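Local coordinates for proto-oncogene tyrosine-protein kinase receptor Ret (Danio rerio, PDB 7AMK), which is a receptor tyrosine kinase whose cadherin-like extracellular domains take part in recognising GDNF bound to its co-receptor GFR alpha 1, probably driving signalling across the membrane, at residues 150-155 against 166-171. The protein carries 4 engineered substitutions. Sequence-based numbering, arbitrary orientation.
Sequences RQLRRF and ISYGVV
Leu152 lays its CB over the middle of one face of the Tyr168 ring, 3.8 Å from the centroid and 11° off the ring normal, a CH-pi contact. Its CD1 lies over the CG end of the ring and meets the root of the tyrosine, 3.6 Å from Tyr168 CB, so one branched chain covers ring and stem. Tyr168 holds CG anti to its carbonyl carbon (chi1 -67°), which carries the ring across from strand 165-170 to the turn that follows strand 147-151. These strands belong to the facing sheets of the cadherin-like beta sandwich, Tyr168 on an edge strand and Leu152 just past another; the pair is buried between the two sheets, where Leu152 also touches Ile205. A tyrosine suits this place because its ring is apolar while its hydroxyl serves the polar backbone beyond. Tyr168 OH bonds to the carbonyl of Cys130 and accepts from a water 2.9 Å away; that water, 2.7 Å from Arg154 N, takes its N-H. A phenylalanine here would keep the face for Leu152 but would probably leave the Cys130 carbonyl without this donor and the water less firmly held. The turn is braced by Gln151, whose OE1 receives Arg153 N on a lone pair at 2.8 Å and Arg153 NE, from above the amide plane, nearly straight (174°); a glutamine suits because its amide oxygen takes two donors while NE2 gives to Gln24 OE1 and the carbonyl of Thr184. Arg154 directs its guanidinium away from the ring, to salt bridges with Glu10 and Glu133 and the carbonyl of Thr128.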
loop_
_atom_site.group_PDB
_atom_site.type_symbol
_atom_site.label_atom_id
_atom_site.label_comp_id
_atom_site.label_asym_id
_atom_site.label_seq_id
_atom_site.Cartn_x
_atom_site.Cartn_y
_atom_site.Cartn_z
ATOM N N ARG A 150 -40.721 17.174 -28.650
ATOM C CA ARG A 150 -40.241 17.311 -30.015
ATOM C C ARG A 150 -41.450 17.479 -30.919
ATOM O O ARG A 150 -42.425 16.735 -30.789
ATOM C CB ARG A 150 -39.385 16.101 -30.446
ATOM C CG ARG A 150 -39.080 16.036 -31.978
ATOM C CD ARG A 150 -38.033 14.971 -32.326
ATOM N NE ARG A 150 -36.849 15.300 -31.528
ATOM C CZ ARG A 150 -35.623 14.827 -31.700
ATOM N NH1 ARG A 150 -35.350 13.923 -32.637
ATOM N NH2 ARG A 150 -34.646 15.275 -30.910
ATOM N N GLN A 151 -41.387 18.475 -31.806
ATOM C CA GLN A 151 -42.356 18.629 -32.889
ATOM C C GLN A 151 -42.021 17.603 -33.961
ATOM O O GLN A 151 -40.913 17.620 -34.514
ATOM C CB GLN A 151 -42.312 20.049 -33.465
ATOM C CG GLN A 151 -43.193 20.329 -34.737
ATOM C CD GLN A 151 -44.647 19.845 -34.626
ATOM O OE1 GLN A 151 -45.041 18.940 -35.331
ATOM N NE2 GLN A 151 -45.426 20.441 -33.737
ATOM N N LEU A 152 -42.974 16.718 -34.256
ATOM C CA LEU A 152 -42.749 15.616 -35.185
ATOM C C LEU A 152 -43.019 15.963 -36.655
ATOM O O LEU A 152 -42.434 15.328 -37.537
ATOM C CB LEU A 152 -43.611 14.409 -34.768
ATOM C CG LEU A 152 -43.122 13.686 -33.511
ATOM C CD1 LEU A 152 -43.964 12.455 -33.182
ATOM C CD2 LEU A 152 -41.650 13.316 -33.672
ATOM N N ARG A 153 -43.887 16.926 -36.961
ATOM C CA ARG A 153 -44.135 17.293 -38.358
ATOM C C ARG A 153 -42.899 17.917 -39.006
ATOM O O ARG A 153 -42.261 18.799 -38.433
ATOM C CB ARG A 153 -45.289 18.292 -38.471
ATOM C CG ARG A 153 -46.683 17.704 -38.362
ATOM C CD ARG A 153 -47.768 18.787 -38.212
ATOM N NE ARG A 153 -47.577 19.597 -37.002
ATOM C CZ ARG A 153 -48.444 20.507 -36.565
ATOM N NH1 ARG A 153 -49.581 20.734 -37.198
ATOM N NH2 ARG A 153 -48.163 21.208 -35.461
ATOM N N ARG A 154 -42.588 17.492 -40.230
ATOM C CA ARG A 154 -41.560 18.171 -41.018
ATOM C C ARG A 154 -42.248 19.310 -41.763
ATOM O O ARG A 154 -42.825 19.125 -42.827
ATOM C CB ARG A 154 -40.840 17.201 -41.946
ATOM C CG ARG A 154 -40.145 16.052 -41.190
ATOM C CD ARG A 154 -38.963 15.492 -41.983
ATOM N NE ARG A 154 -38.008 16.516 -42.417
ATOM C CZ ARG A 154 -36.953 16.266 -43.183
ATOM N NH1 ARG A 154 -36.705 15.046 -43.632
ATOM N NH2 ARG A 154 -36.130 17.261 -43.509
ATOM N N PHE A 155 -42.204 20.507 -41.167
ATOM C CA PHE A 155 -42.914 21.665 -41.715
ATOM C C PHE A 155 -42.615 21.882 -43.196
ATOM O O PHE A 155 -43.532 22.132 -43.986
ATOM C CB PHE A 155 -42.563 22.915 -40.907
ATOM C CG PHE A 155 -43.193 22.944 -39.525
ATOM C CD1 PHE A 155 -44.223 22.083 -39.205
ATOM C CD2 PHE A 155 -42.772 23.855 -38.569
ATOM C CE1 PHE A 155 -44.804 22.113 -37.941
ATOM C CE2 PHE A 155 -43.354 23.906 -37.319
ATOM C CZ PHE A 155 -44.366 23.030 -37.000
ATOM N N ILE A 166 -51.061 13.551 -42.376
ATOM C CA ILE A 166 -49.943 12.960 -41.650
ATOM C C ILE A 166 -50.274 12.976 -40.171
ATOM O O ILE A 166 -50.533 14.045 -39.610
ATOM C CB ILE A 166 -48.628 13.720 -41.890
ATOM C CG1 ILE A 166 -48.317 13.848 -43.373
ATOM C CG2 ILE A 166 -47.472 13.013 -41.194
ATOM C CD1 ILE A 166 -46.930 14.426 -43.656
ATOM N N SER A 167 -50.257 11.813 -39.533
ATOM C CA SER A 167 -50.386 11.775 -38.084
ATOM C C SER A 167 -49.269 10.910 -37.501
ATOM O O SER A 167 -48.695 10.069 -38.193
ATOM C CB SER A 167 -51.790 11.287 -37.681
ATOM O OG SER A 167 -52.060 9.969 -38.116
ATOM N N TYR A 168 -48.937 11.138 -36.233
ATOM C CA TYR A 168 -47.868 10.402 -35.566
ATOM C C TYR A 168 -48.408 9.727 -34.313
ATOM O O TYR A 168 -49.392 10.180 -33.727
ATOM C CB TYR A 168 -46.699 11.328 -35.180
ATOM C CG TYR A 168 -45.969 11.886 -36.356
ATOM C CD1 TYR A 168 -46.395 13.056 -36.972
ATOM C CD2 TYR A 168 -44.855 11.234 -36.889
ATOM C CE1 TYR A 168 -45.727 13.579 -38.067
ATOM C CE2 TYR A 168 -44.207 11.724 -37.974
ATOM C CZ TYR A 168 -44.648 12.903 -38.573
ATOM O OH TYR A 168 -43.979 13.403 -39.667
ATOM N N GLY A 169 -47.770 8.622 -33.918
ATOM C CA GLY A 169 -48.072 7.990 -32.646
ATOM C C GLY A 169 -46.857 7.343 -32.016
ATOM O O GLY A 169 -45.900 6.981 -32.704
ATOM N N VAL A 170 -46.883 7.212 -30.697
ATOM C CA VAL A 170 -45.916 6.368 -30.001
ATOM C C VAL A 170 -46.451 4.949 -29.983
ATOM O O VAL A 170 -47.555 4.698 -29.483
ATOM C CB VAL A 170 -45.636 6.842 -28.568
ATOM C CG1 VAL A 170 -44.750 5.809 -27.865
ATOM C CG2 VAL A 170 -44.918 8.157 -28.573
ATOM N N VAL A 171 -45.662 4.023 -30.519
ATOM C CA VAL A 171 -46.010 2.610 -30.487
ATOM C C VAL A 171 -45.648 2.078 -29.106
ATOM O O VAL A 171 -44.463 1.987 -28.757
ATOM C CB VAL A 171 -45.300 1.826 -31.590
ATOM C CG1 VAL A 171 -45.174 0.398 -31.195
ATOM C CG2 VAL A 171 -46.093 1.931 -32.878
HETATM O O HOH W 1 -43.802 15.511 -41.681
#